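Long-range contacts in putative NADPH:quinone reductase (Bacillus thuringiensis, PDB 3GMS), which probably reduces quinones with NADPH, as a medium-chain dehydrogenase/reductase built from a GroES-like catalytic domain and a Rossmann-type nucleotide-binding domain: residues 90-94 against 280-284; 120-125 against 298-304; 135-140 against 238-242; 142-146 against 168-172; 230-235 against 255-261. All coordinates share one frame; numbering follows the deposited sequence. Where two conformers were deposited one is given.

Interaction 1 (90-94 against 280-284)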
# COMPACT_ATOMS: atom_id res chain seq x y z
N VAL A 90 -2.37 -15.15 10.58
CA VAL A 90 -2.72 -13.77 10.88
C VAL A 90 -1.80 -12.79 10.16
O VAL A 90 -0.67 -13.14 9.82
CB VAL A 90 -2.60 -13.46 12.42
CG1 VAL A 90 -3.47 -14.44 13.25
CG2 VAL A 90 -1.19 -13.45 12.90
N LEU A 91 -2.28 -11.56 10.00
CA LEU A 91 -1.36 -10.45 9.67
C LEU A 91 -0.97 -9.73 10.97
O LEU A 91 -1.83 -9.14 11.63
CB LEU A 91 -2.01 -9.44 8.71
CG LEU A 91 -2.81 -10.02 7.54
CD1 LEU A 91 -3.46 -8.86 6.73
CD2 LEU A 91 -1.97 -10.96 6.63
N PRO A 92 0.31 -9.79 11.34
CA PRO A 92 0.66 -9.08 12.60
C PRO A 92 1.06 -7.61 12.35
O PRO A 92 2.25 -7.29 12.21
CB PRO A 92 1.81 -9.90 13.12
CG PRO A 92 2.52 -10.44 11.89
CD PRO A 92 1.45 -10.61 10.83
N LEU A 93 0.08 -6.73 12.26
CA LEU A 93 0.32 -5.37 11.72
C LEU A 93 0.49 -4.37 12.85
O LEU A 93 0.16 -4.67 13.99
CB LEU A 93 -0.81 -4.99 10.77
CG LEU A 93 -1.15 -6.00 9.67
CD1 LEU A 93 -2.35 -5.57 8.81
CD2 LEU A 93 0.09 -6.22 8.74
N ARG A 94 1.04 -3.20 12.52
CA ARG A 94 1.17 -2.04 13.45
C ARG A 94 1.96 -2.38 14.69
O ARG A 94 1.67 -1.88 15.80
CB ARG A 94 -0.23 -1.50 13.82
CG ARG A 94 -1.05 -1.09 12.62
CD ARG A 94 -2.49 -0.63 12.92
NE ARG A 94 -2.55 0.48 13.89
CZ ARG A 94 -3.69 1.04 14.26
NH1 ARG A 94 -4.84 0.64 13.70
NH2 ARG A 94 -3.70 1.99 15.19
N TRP A 280 -11.14 -0.63 12.53
CA TRP A 280 -9.97 -1.07 11.75
C TRP A 280 -10.14 -2.58 11.43
O TRP A 280 -10.06 -2.98 10.28
CB TRP A 280 -8.72 -0.76 12.56
CG TRP A 280 -7.41 -0.90 11.83
CD1 TRP A 280 -6.79 0.04 11.05
CD2 TRP A 280 -6.56 -2.04 11.85
NE1 TRP A 280 -5.60 -0.47 10.57
CE2 TRP A 280 -5.42 -1.73 11.06
CE3 TRP A 280 -6.62 -3.29 12.48
CZ2 TRP A 280 -4.37 -2.65 10.85
CZ3 TRP A 280 -5.57 -4.20 12.28
CH2 TRP A 280 -4.45 -3.85 11.49
N GLN A 281 -10.44 -3.40 12.44
CA GLN A 281 -10.71 -4.84 12.20
C GLN A 281 -11.90 -5.10 11.28
O GLN A 281 -11.82 -5.95 10.39
CB GLN A 281 -10.94 -5.59 13.51
CG GLN A 281 -9.76 -5.70 14.42
CD GLN A 281 -8.69 -6.70 13.95
OE1 GLN A 281 -8.96 -7.62 13.16
NE2 GLN A 281 -7.49 -6.53 14.45
N GLU A 282 -13.01 -4.37 11.47
CA GLU A 282 -14.19 -4.49 10.62
C GLU A 282 -13.87 -4.18 9.18
O GLU A 282 -14.39 -4.81 8.25
CB GLU A 282 -15.25 -3.51 11.09
CG GLU A 282 -16.00 -4.05 12.24
CD GLU A 282 -16.89 -5.18 11.78
OE1 GLU A 282 -17.90 -4.88 11.11
OE2 GLU A 282 -16.54 -6.36 12.03
N THR A 283 -12.99 -3.21 8.99
CA THR A 283 -12.59 -2.82 7.63
C THR A 283 -11.81 -3.97 6.98
O THR A 283 -12.00 -4.27 5.79
CB THR A 283 -11.77 -1.50 7.64
OG1 THR A 283 -12.56 -0.47 8.26
CG2 THR A 283 -11.40 -1.04 6.24
N PHE A 284 -10.93 -4.61 7.74
CA PHE A 284 -10.22 -5.78 7.20
C PHE A 284 -11.19 -6.91 6.90
O PHE A 284 -11.06 -7.61 5.89
CB PHE A 284 -9.11 -6.26 8.11
CG PHE A 284 -7.80 -5.60 7.84
CD1 PHE A 284 -7.43 -4.49 8.55
CD2 PHE A 284 -6.97 -6.08 6.82
CE1 PHE A 284 -6.18 -3.85 8.27
CE2 PHE A 284 -5.73 -5.48 6.54
CZ PHE A 284 -5.35 -4.35 7.28
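Leu93 pushes CD1 into the angle between two aromatic rings of the helix 280-284, 3.6 Å from Phe284 CZ and 3.8 Å from Trp280 CH2, and meets both rings obliquely. With its CG anti to the carbonyl carbon (chi1 -51°), the leucine reaches across from a backbone that keeps well clear of the helix. Phe284 CE1 in turn lies over one face of the Trp280 indole, and Leu91 adds a looser touch, its CD1 4.1 Å from Phe284 CE2. This apolar end is buried. The other end, at Arg94, is partly open to solvent. There the arginine runs antiparallel to the tryptophan side chain, resting CD 3.4 Å from Trp280 CZ2 and bending at chi3 (55°) to bring NH1 over the indole face opposite Phe284 CE1. The guanidinium stands at 75° to the indole, its edge directed at the ring, in a cation-pi contact with CZ 4.5 Å from the centroid of the five-membered ring. Trp280 NE1 is hydrogen-bonded to Asn272 OD1, and Arg94 makes a second cation-pi contact with Phe109. Strand 89-92 of the GroES-like sheet faces helix 277-292, with Val111 of strand 110-112 and Leu130 of helix 127-139 packing against both helix aromatics.

Interaction 2 (120-125 against 298-304)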
# COMPACT_ATOMS: atom_id res chain seq x y z
N PHE A 120 0.19 -15.65 -0.21
CA PHE A 120 0.69 -14.54 -1.03
C PHE A 120 -0.36 -13.45 -1.27
O PHE A 120 -0.06 -12.24 -1.27
CB PHE A 120 1.29 -15.06 -2.34
CG PHE A 120 2.52 -15.85 -2.11
CD1 PHE A 120 3.78 -15.23 -2.17
CD2 PHE A 120 2.43 -17.23 -1.81
CE1 PHE A 120 4.96 -15.99 -1.93
CE2 PHE A 120 3.59 -17.99 -1.59
CZ PHE A 120 4.87 -17.36 -1.66
N THR A 121 -1.61 -13.88 -1.34
CA THR A 121 -2.72 -12.93 -1.36
C THR A 121 -2.80 -12.25 -0.00
O THR A 121 -2.91 -11.02 0.08
CB THR A 121 -4.02 -13.70 -1.72
OG1 THR A 121 -3.86 -14.23 -3.04
CG2 THR A 121 -5.22 -12.73 -1.70
N ALA A 122 -2.78 -13.03 1.10
CA ALA A 122 -2.85 -12.45 2.42
C ALA A 122 -1.73 -11.44 2.70
O ALA A 122 -1.94 -10.38 3.32
CB ALA A 122 -2.81 -13.58 3.50
N ALA A 123 -0.55 -11.75 2.19
CA ALA A 123 0.60 -10.92 2.41
C ALA A 123 0.49 -9.53 1.75
O ALA A 123 1.38 -8.66 1.92
CB ALA A 123 1.87 -11.67 1.92
N GLN A 124 -0.55 -9.34 0.92
CA GLN A 124 -0.76 -8.09 0.18
C GLN A 124 -2.01 -7.35 0.62
O GLN A 124 -2.40 -6.33 -0.01
CB GLN A 124 -0.83 -8.37 -1.34
CG GLN A 124 0.45 -8.92 -1.96
CD GLN A 124 0.19 -9.21 -3.42
OE1 GLN A 124 0.15 -8.29 -4.23
NE2 GLN A 124 -0.09 -10.46 -3.74
N MET A 125 -2.60 -7.80 1.74
CA MET A 125 -3.93 -7.33 2.14
C MET A 125 -3.98 -5.91 2.76
O MET A 125 -5.03 -5.29 2.77
CB MET A 125 -4.56 -8.33 3.13
CG MET A 125 -6.07 -8.12 3.51
SD MET A 125 -7.24 -8.63 2.19
CE MET A 125 -6.84 -10.33 2.06
N PHE A 298 -5.33 -9.54 -6.19
CA PHE A 298 -4.08 -8.80 -5.98
C PHE A 298 -3.10 -9.17 -7.08
O PHE A 298 -3.46 -9.94 -7.98
CB PHE A 298 -3.51 -8.99 -4.56
CG PHE A 298 -4.44 -8.58 -3.46
CD1 PHE A 298 -5.34 -7.51 -3.63
CD2 PHE A 298 -4.42 -9.24 -2.23
CE1 PHE A 298 -6.23 -7.14 -2.60
CE2 PHE A 298 -5.27 -8.85 -1.20
CZ PHE A 298 -6.19 -7.78 -1.39
N MET A 299 -1.89 -8.61 -7.01
CA MET A 299 -0.88 -8.86 -8.03
C MET A 299 -0.37 -10.30 -8.02
O MET A 299 -0.27 -10.94 -7.00
CB MET A 299 0.29 -7.87 -7.90
CG MET A 299 -0.11 -6.42 -7.81
SD MET A 299 -0.57 -5.68 -9.40
CE MET A 299 0.72 -6.32 -10.47
N LYS A 300 -0.04 -10.81 -9.20
CA LYS A 300 0.54 -12.15 -9.27
C LYS A 300 1.97 -12.12 -8.67
O LYS A 300 2.58 -11.05 -8.50
CB LYS A 300 0.56 -12.62 -10.73
CG LYS A 300 1.12 -11.57 -11.66
CD LYS A 300 0.78 -11.83 -13.11
CE LYS A 300 1.73 -11.08 -14.02
NZ LYS A 300 1.43 -11.43 -15.42
N VAL A 301 2.51 -13.28 -8.32
CA VAL A 301 3.85 -13.34 -7.81
C VAL A 301 4.90 -13.17 -8.92
O VAL A 301 4.92 -13.97 -9.88
CB VAL A 301 4.11 -14.69 -7.10
CG1 VAL A 301 5.46 -14.71 -6.46
CG2 VAL A 301 3.03 -14.92 -6.01
N HIS A 302 5.77 -12.17 -8.77
CA HIS A 302 6.97 -12.00 -9.64
C HIS A 302 8.07 -13.02 -9.32
O HIS A 302 8.53 -13.75 -10.19
CB HIS A 302 7.52 -10.57 -9.53
CG HIS A 302 8.73 -10.30 -10.39
ND1 HIS A 302 10.01 -10.65 -10.02
CD2 HIS A 302 8.85 -9.68 -11.60
CE1 HIS A 302 10.86 -10.27 -10.96
NE2 HIS A 302 10.18 -9.69 -11.93
N SER A 303 8.50 -13.05 -8.06
CA SER A 303 9.60 -13.91 -7.65
C SER A 303 9.62 -13.94 -6.13
O SER A 303 8.96 -13.11 -5.49
CB SER A 303 10.96 -13.43 -8.22
OG SER A 303 11.26 -12.06 -7.94
N THR A 304 10.34 -14.92 -5.59
CA THR A 304 10.40 -15.20 -4.15
C THR A 304 11.85 -15.42 -3.69
O THR A 304 12.67 -16.07 -4.42
CB THR A 304 9.55 -16.45 -3.80
OG1 THR A 304 9.99 -17.60 -4.56
CG2 THR A 304 8.07 -16.17 -4.10
O HOH W 1 -5.35 -12.21 -5.32
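The Phe298 ring carries the backbone carbonyl of Gln124 over one face, while Thr121 O and Met125 SD both lie at its edge, near the ring plane. Thr121 O comes within 3.3 Å of Phe298 CD2. Met125 SD sits 3.8 Å from Phe298 CZ in a Met-aromatic contact of the edge type; the bend at chi2 (75°) brings SD round to the ring, although the side chain sets out away from it. Thr121 CG2 adds an apolar touch to the same CD2 corner.

The Gln124 side chain slides past that of Phe298 in the opposite direction, its amide plane turned 59° from the ring. Its NE2 divides its two N-H groups between the segments: one goes to Met299 O at 3.3 Å with an N-H...O angle of 161°, on a carbonyl lone pair; the other goes to Phe120 O at 3.0 Å, where the donor stands above the carbonyl plane. Both acceptors lie close to the amide plane, and the two bonds together hold its rotation. The glutamine belongs to a type I turn from Ala122 to Met125, and this turn packs on the approach to strand 301-306, a strand running parallel to 326-330 in the mixed sheet of the GroES-like part of the fold.

Farther along, Phe120 spans two strand residues, with CD1 3.9 Å from Val301 CG2 and CE1 3.8 Å from Thr304 CG2; Phe328 meets its ring edge-to-face. A water accepts from Phe298 N at 2.8 Å and donates weakly to Thr121 OG1, a hydroxyl whose stronger partner is Asp118.

Interaction 3 (135-140 against 238-242)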
# COMPACT_ATOMS: atom_id res chain seq x y z
N THR A 135 -9.44 5.74 0.94
CA THR A 135 -9.48 6.96 0.11
C THR A 135 -10.79 7.01 -0.69
O THR A 135 -11.46 8.06 -0.72
CB THR A 135 -8.21 7.13 -0.80
OG1 THR A 135 -8.04 5.95 -1.60
CG2 THR A 135 -6.90 7.35 0.07
N CYS A 136 -11.20 5.88 -1.28
CA CYS A 136 -12.48 5.81 -2.02
C CYS A 136 -13.72 5.99 -1.13
O CYS A 136 -14.64 6.73 -1.49
CB CYS A 136 -12.61 4.50 -2.84
SG CYS A 136 -11.51 4.46 -4.29
N THR A 137 -13.76 5.35 0.02
CA THR A 137 -15.03 5.29 0.73
C THR A 137 -15.16 6.33 1.83
O THR A 137 -16.28 6.62 2.29
CB THR A 137 -15.29 3.90 1.30
OG1 THR A 137 -14.29 3.53 2.27
CG2 THR A 137 -15.37 2.86 0.16
N GLU A 138 -14.02 6.86 2.28
CA GLU A 138 -14.02 7.78 3.42
C GLU A 138 -13.46 9.12 3.07
O GLU A 138 -14.16 10.14 3.23
CB GLU A 138 -13.32 7.14 4.63
CG GLU A 138 -14.07 5.95 5.15
CD GLU A 138 -13.60 5.50 6.54
OE1 GLU A 138 -12.91 6.28 7.25
OE2 GLU A 138 -13.94 4.36 6.90
N THR A 139 -12.22 9.15 2.59
CA THR A 139 -11.52 10.42 2.42
C THR A 139 -12.15 11.21 1.27
O THR A 139 -12.41 12.41 1.38
CB THR A 139 -10.02 10.20 2.13
OG1 THR A 139 -9.53 9.07 2.90
CG2 THR A 139 -9.26 11.49 2.44
N LEU A 140 -12.42 10.52 0.17
CA LEU A 140 -13.13 11.14 -0.95
C LEU A 140 -14.63 10.88 -0.90
O LEU A 140 -15.40 11.65 -1.48
CB LEU A 140 -12.57 10.68 -2.29
CG LEU A 140 -11.10 10.93 -2.61
CD1 LEU A 140 -10.74 10.17 -3.90
CD2 LEU A 140 -10.76 12.43 -2.77
N HIS A 238 -12.07 17.35 -5.45
CA HIS A 238 -11.24 16.99 -4.31
C HIS A 238 -9.95 16.34 -4.82
O HIS A 238 -10.01 15.27 -5.48
CB HIS A 238 -12.03 16.07 -3.40
CG HIS A 238 -11.48 15.98 -1.99
ND1 HIS A 238 -12.14 15.34 -0.97
CD2 HIS A 238 -10.31 16.43 -1.46
CE1 HIS A 238 -11.42 15.42 0.14
NE2 HIS A 238 -10.31 16.08 -0.13
N PHE A 239 -8.82 16.95 -4.49
CA PHE A 239 -7.49 16.48 -4.90
C PHE A 239 -6.83 15.87 -3.67
O PHE A 239 -6.81 16.50 -2.59
CB PHE A 239 -6.66 17.64 -5.40
CG PHE A 239 -5.24 17.29 -5.78
CD1 PHE A 239 -4.97 16.64 -6.98
CD2 PHE A 239 -4.18 17.65 -4.96
CE1 PHE A 239 -3.66 16.36 -7.36
CE2 PHE A 239 -2.85 17.38 -5.32
CZ PHE A 239 -2.59 16.70 -6.53
N LEU A 240 -6.35 14.65 -3.82
CA LEU A 240 -5.72 13.95 -2.68
C LEU A 240 -4.33 13.41 -3.07
O LEU A 240 -4.20 12.76 -4.11
CB LEU A 240 -6.64 12.83 -2.22
CG LEU A 240 -6.29 12.05 -0.95
CD1 LEU A 240 -6.50 12.96 0.29
CD2 LEU A 240 -7.18 10.82 -0.88
N THR A 241 -3.29 13.67 -2.28
CA THR A 241 -2.01 13.06 -2.62
C THR A 241 -1.80 11.83 -1.74
O THR A 241 -2.21 11.82 -0.55
CB THR A 241 -0.80 14.00 -2.52
OG1 THR A 241 -0.62 14.39 -1.17
CG2 THR A 241 -0.99 15.24 -3.35
N ILE A 242 -1.22 10.79 -2.33
CA ILE A 242 -0.90 9.57 -1.53
C ILE A 242 0.57 9.20 -1.61
O ILE A 242 1.03 8.29 -0.88
CB ILE A 242 -1.77 8.35 -1.93
CG1 ILE A 242 -1.62 7.99 -3.41
CG2 ILE A 242 -3.22 8.50 -1.46
CD1 ILE A 242 -2.20 6.58 -3.76
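Leu240, Leu140 and His238 bury the most surface here, and they divide the contact into two patches. In the first, Leu140 lays CD2 over one face of the His238 imidazole, 3.9 Å from the ring centroid and 25° off the normal, a CH-pi contact displaced toward the CG-ND1 side. The imidazole reaches the leucine because its CG is anti to the backbone N (chi1 -162°), which carries the ring out from the strand toward the end of the helix. Thr139 O approaches the same ring obliquely, 3.4 Å from His238 CE1. His238 NE2 is hydrogen-bonded to Asn264 OD1 of strand 262-265, which helps to set the rotation of the ring.

Strand 237-241 is the fifth strand, counted from 192-195, of the six-stranded parallel sheet of the Rossmann domain, and the last turn of helix 127-139 runs across it, the axes of 135-139 and 238-241 making 117°. The helix widens here to a pi-type turn, with Leu140 N bonded to Thr135 O.

In the second patch Leu240 points both methyls at threonines one helical turn apart. Its CD2 lies 3.6 Å from Thr135 CG2, and its CD1 meets Thr139 CG2 at 3.8 Å. Thr135 turns its methyl to the sheet while its OG1 is bonded back to Thr131 O within the helix. Ile242 CG2 touches that threonine methyl more distantly, at 4.1 Å.

Interaction 4 (142-146 against 168-172)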
# COMPACT_ATOMS: atom_id res chain seq x y z
N LEU A 142 -16.57 8.71 -2.47
CA LEU A 142 -17.04 8.78 -3.86
C LEU A 142 -18.47 8.30 -3.97
O LEU A 142 -18.88 7.31 -3.35
CB LEU A 142 -16.14 7.97 -4.80
CG LEU A 142 -14.68 8.44 -4.94
CD1 LEU A 142 -13.87 7.29 -5.58
CD2 LEU A 142 -14.55 9.77 -5.70
N GLN A 143 -19.21 8.99 -4.81
CA GLN A 143 -20.62 8.70 -5.04
C GLN A 143 -20.79 7.98 -6.36
O GLN A 143 -19.91 8.03 -7.21
CB GLN A 143 -21.44 10.01 -5.04
CG GLN A 143 -21.49 10.73 -3.68
CD GLN A 143 -21.91 9.82 -2.53
OE1 GLN A 143 -23.02 9.27 -2.52
NE2 GLN A 143 -21.03 9.65 -1.55
N ARG A 144 -21.91 7.30 -6.51
CA ARG A 144 -22.23 6.64 -7.78
C ARG A 144 -21.99 7.58 -8.98
O ARG A 144 -22.42 8.73 -8.99
CB ARG A 144 -23.68 6.10 -7.76
CG ARG A 144 -24.13 5.45 -9.09
CD ARG A 144 -25.58 4.88 -9.01
NE ARG A 144 -25.65 3.65 -8.23
CZ ARG A 144 -25.36 2.43 -8.69
NH1 ARG A 144 -25.45 1.39 -7.88
NH2 ARG A 144 -24.98 2.25 -9.96
N ASN A 145 -21.23 7.10 -9.95
CA ASN A 145 -20.91 7.83 -11.18
C ASN A 145 -19.90 8.98 -11.07
O ASN A 145 -19.63 9.67 -12.06
CB ASN A 145 -22.20 8.27 -11.91
CG ASN A 145 -23.04 7.08 -12.33
OD1 ASN A 145 -22.52 6.04 -12.77
ND2 ASN A 145 -24.35 7.21 -12.17
N ASP A 146 -19.32 9.19 -9.89
CA ASP A 146 -18.26 10.18 -9.82
C ASP A 146 -17.13 9.77 -10.74
O ASP A 146 -16.92 8.57 -11.00
CB ASP A 146 -17.68 10.37 -8.39
CG ASP A 146 -18.58 11.21 -7.48
OD1 ASP A 146 -19.46 11.96 -7.98
OD2 ASP A 146 -18.39 11.13 -6.24
N LEU A 168 -17.66 -0.14 -6.40
CA LEU A 168 -18.32 1.05 -5.81
C LEU A 168 -19.06 1.92 -6.85
O LEU A 168 -19.59 2.99 -6.51
CB LEU A 168 -17.30 1.89 -5.02
CG LEU A 168 -16.58 1.16 -3.85
CD1 LEU A 168 -15.42 2.02 -3.38
CD2 LEU A 168 -17.51 0.78 -2.70
N ASN A 169 -19.10 1.45 -8.09
CA ASN A 169 -19.86 2.11 -9.18
C ASN A 169 -19.47 3.55 -9.43
O ASN A 169 -20.31 4.45 -9.42
CB ASN A 169 -21.37 2.01 -8.91
CG ASN A 169 -21.82 0.59 -8.67
OD1 ASN A 169 -21.72 -0.26 -9.56
ND2 ASN A 169 -22.32 0.32 -7.48
N PHE A 170 -18.18 3.80 -9.66
CA PHE A 170 -17.73 5.11 -10.07
C PHE A 170 -16.89 4.90 -11.29
O PHE A 170 -16.61 3.76 -11.66
CB PHE A 170 -16.98 5.88 -8.96
CG PHE A 170 -15.68 5.23 -8.51
CD1 PHE A 170 -14.50 5.41 -9.22
CD2 PHE A 170 -15.65 4.49 -7.33
CE1 PHE A 170 -13.30 4.85 -8.80
CE2 PHE A 170 -14.48 3.91 -6.89
CZ PHE A 170 -13.28 4.09 -7.61
N ARG A 171 -16.53 6.00 -11.95
CA ARG A 171 -15.87 5.96 -13.22
C ARG A 171 -14.40 6.29 -12.99
O ARG A 171 -14.07 7.38 -12.51
CB ARG A 171 -16.55 6.97 -14.18
CG ARG A 171 -16.00 6.95 -15.59
CD ARG A 171 -16.77 7.90 -16.54
NE ARG A 171 -16.19 7.84 -17.88
CZ ARG A 171 -16.06 8.89 -18.70
NH1 ARG A 171 -16.46 10.09 -18.28
NH2 ARG A 171 -15.50 8.74 -19.91
N LEU A 172 -13.50 5.33 -13.30
CA LEU A 172 -12.08 5.59 -13.18
C LEU A 172 -11.43 5.98 -14.48
O LEU A 172 -11.50 5.25 -15.48
CB LEU A 172 -11.32 4.38 -12.58
CG LEU A 172 -9.79 4.51 -12.64
CD1 LEU A 172 -9.27 5.48 -11.55
CD2 LEU A 172 -9.12 3.15 -12.47
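Two nearly straight backbone bonds join the segments: Asn145 N donates to Asn169 O at 2.9 Å, and Arg171 N to Asp146 O at 2.8 Å. They lie where the chain enters two neighbouring parallel strands of the Rossmann sheet, 147-150 and 171-176, linked by helix 156-168 in a beta-alpha-beta crossover. Asn169, with positive phi, is the first residue to leave helical geometry after that helix, and its carbonyl faces the loop.

Beside this backbone pair, Leu142 sets CD1 squarely over the Phe170 ring, 3.7 Å from the centroid and 11° off its normal, in a CH-pi contact. The ring's CG occupies the position between backbone N and carbonyl carbon (chi1 64°), which folds the phenyl back to lie under the leucine. Cys136 of helix 127-139 and Leu148 of strand 147-150 also pack on this phenylalanine and extend the apolar patch inward.

On the outer side Arg144 and Asn169 lie alongside each other and point the same way, guanidinium and amide planes stacked at 21°, with Asn169 CB over one guanidinium face. Arg144 NH1 and Asn169 ND2 are 3.3 Å apart, but both are donors and form no bond.

What positions the loop is a type II turn from Gln143 to Asp146, closed by Asp146 N to Gln143 O. The Asp146 carboxylate also folds back on it: OD2 accepts from Gln143 N at 2.7 Å, met from above the carboxylate plane.

Interaction 5 (230-235 against 255-261)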
# COMPACT_ATOMS: atom_id res chain seq x y z
N ALA A 230 -4.50 18.01 -10.69
CA ALA A 230 -5.39 18.86 -9.89
C ALA A 230 -6.18 19.79 -10.83
O ALA A 230 -7.36 19.99 -10.67
CB ALA A 230 -4.59 19.69 -8.91
N PHE A 231 -5.49 20.36 -11.80
CA PHE A 231 -6.18 21.24 -12.74
C PHE A 231 -7.18 20.56 -13.65
O PHE A 231 -7.98 21.23 -14.34
CB PHE A 231 -5.15 22.03 -13.54
CG PHE A 231 -4.68 23.28 -12.85
CD1 PHE A 231 -3.75 23.21 -11.81
CD2 PHE A 231 -5.17 24.54 -13.24
CE1 PHE A 231 -3.30 24.38 -11.15
CE2 PHE A 231 -4.74 25.71 -12.59
CZ PHE A 231 -3.80 25.64 -11.54
N SER A 232 -7.18 19.22 -13.69
CA SER A 232 -8.18 18.51 -14.47
C SER A 232 -9.45 18.23 -13.68
O SER A 232 -10.36 17.55 -14.15
CB SER A 232 -7.61 17.21 -15.07
OG SER A 232 -6.41 17.46 -15.77
N LEU A 233 -9.53 18.76 -12.47
CA LEU A 233 -10.77 18.62 -11.69
C LEU A 233 -11.71 19.80 -11.85
O LEU A 233 -11.26 20.92 -12.07
CB LEU A 233 -10.44 18.53 -10.19
CG LEU A 233 -9.52 17.35 -9.92
CD1 LEU A 233 -9.09 17.41 -8.46
CD2 LEU A 233 -10.22 16.07 -10.26
N ARG A 234 -12.99 19.54 -11.66
CA ARG A 234 -14.00 20.60 -11.59
C ARG A 234 -13.70 21.50 -10.39
O ARG A 234 -13.03 21.07 -9.43
CB ARG A 234 -15.40 20.00 -11.50
CG ARG A 234 -15.73 19.22 -10.21
CD ARG A 234 -17.15 18.73 -10.25
NE ARG A 234 -17.48 17.85 -9.12
CZ ARG A 234 -17.65 18.23 -7.85
NH1 ARG A 234 -17.50 19.50 -7.49
NH2 ARG A 234 -17.96 17.33 -6.92
N PRO A 235 -14.17 22.77 -10.45
CA PRO A 235 -14.11 23.61 -9.26
C PRO A 235 -14.81 22.90 -8.12
O PRO A 235 -15.83 22.27 -8.33
CB PRO A 235 -14.94 24.86 -9.66
CG PRO A 235 -14.93 24.88 -11.13
CD PRO A 235 -14.72 23.49 -11.63
N ILE A 255 -3.22 25.44 -6.82
CA ILE A 255 -4.31 24.49 -6.94
C ILE A 255 -5.57 25.08 -6.29
O ILE A 255 -6.66 24.97 -6.83
CB ILE A 255 -3.94 23.10 -6.33
CG1 ILE A 255 -2.94 22.39 -7.24
CG2 ILE A 255 -5.20 22.25 -6.13
CD1 ILE A 255 -2.33 21.15 -6.59
N VAL A 256 -5.39 25.74 -5.14
CA VAL A 256 -6.52 26.34 -4.39
C VAL A 256 -7.06 27.61 -5.04
O VAL A 256 -8.27 27.75 -5.20
CB VAL A 256 -6.16 26.58 -2.88
CG1 VAL A 256 -7.22 27.46 -2.18
CG2 VAL A 256 -6.02 25.26 -2.15
N THR A 257 -6.17 28.52 -5.41
CA THR A 257 -6.59 29.86 -5.85
C THR A 257 -6.90 29.89 -7.34
O THR A 257 -7.90 30.48 -7.74
CB THR A 257 -5.56 30.96 -5.48
OG1 THR A 257 -4.39 30.83 -6.30
CG2 THR A 257 -5.15 30.85 -4.01
N LYS A 258 -6.08 29.21 -8.15
CA LYS A 258 -6.29 29.15 -9.62
C LYS A 258 -7.27 28.05 -10.08
O LYS A 258 -8.17 28.31 -10.89
CB LYS A 258 -4.95 29.08 -10.38
CG LYS A 258 -3.96 30.22 -10.03
CD LYS A 258 -3.37 30.92 -11.27
CE LYS A 258 -2.01 30.35 -11.73
NZ LYS A 258 -2.10 28.96 -12.28
N ALA A 259 -7.13 26.83 -9.56
CA ALA A 259 -8.01 25.74 -9.98
C ALA A 259 -9.27 25.58 -9.12
O ALA A 259 -10.20 24.88 -9.51
CB ALA A 259 -7.23 24.42 -10.08
N LYS A 260 -9.30 26.25 -7.96
CA LYS A 260 -10.48 26.23 -7.06
C LYS A 260 -10.85 24.84 -6.53
O LYS A 260 -12.03 24.55 -6.34
CB LYS A 260 -11.74 26.87 -7.72
CG LYS A 260 -11.85 28.40 -7.66
CD LYS A 260 -10.83 29.08 -8.59
CE LYS A 260 -11.21 30.52 -8.94
NZ LYS A 260 -9.99 31.36 -9.00
N VAL A 261 -9.85 24.00 -6.28
CA VAL A 261 -10.12 22.64 -5.80
C VAL A 261 -9.72 22.51 -4.35
O VAL A 261 -8.87 23.28 -3.89
CB VAL A 261 -9.43 21.53 -6.64
CG1 VAL A 261 -9.72 21.69 -8.14
CG2 VAL A 261 -7.99 21.47 -6.40
O HOH W 2 -11.13 23.73 -11.81
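A single water is held between two carbonyls, one from each segment: it donates to Ala259 O at 2.7 Å and to Leu233 O at 2.8 Å. It thereby spans the gap where the two backbones come near each other without bonding directly.

Next to this bridge the side chains pack closely. Ala259 CB sits over the centre of the Phe231 ring, 3.7 Å from its centroid and 8° off the normal, a CH-pi contact. Lys258 crosses the same ring obliquely, its NZ 3.8 Å from Phe231 CZ; the amino group itself is paired with Glu254 in a salt bridge, and the repeated bends of the lysine chain bring NZ back beside the ring. Deeper in, Ala230 CB meets Ile255 CD1 at 3.6 Å, and both residues also rest on Phe239 of strand 237-241. Val261 CG1, anti to its carbonyl carbon (chi1 -51°), lies against Leu233 CB at 3.8 Å and against the carbonyl oxygen of Arg234. At the exposed end the backbones of Pro235 and Lys260 run close together, while Lys260 turns its NZ back to Thr257 O.

Lys260 is the first residue after the helix to leave helical geometry, with positive phi, and the chain then enters strand 262-265. Helices 223-231 and 252-257 thus meet at their C-terminal ends beside strand 237-241, as successive helices do in the second half of a Rossmann-type nucleotide-binding domain.

How the interactions relate
Interactions 1 and 2 lie in the half of the chain that holds the GroES-like sheet, their centres about 17 Å apart, and touch directly: Leu91 CD1 meets Met125 CB at 3.8 Å. Interactions 3, 4 and 5 belong to the Rossmann half. Interaction 3 joins them, for Cys136 O lies 2.9 Å from Leu142 N of interaction 4, a probable hydrogen bond, and Phe239 CD1 lies 3.6 Å from Ala230 CB of interaction 5. Helix 127-139 follows the turn of interaction 2 and leads into interaction 3, linking the two halves. Interactions 2 and 5 lie farthest apart, with centres about 37 Å from each other and on opposite sides of the chain's centre.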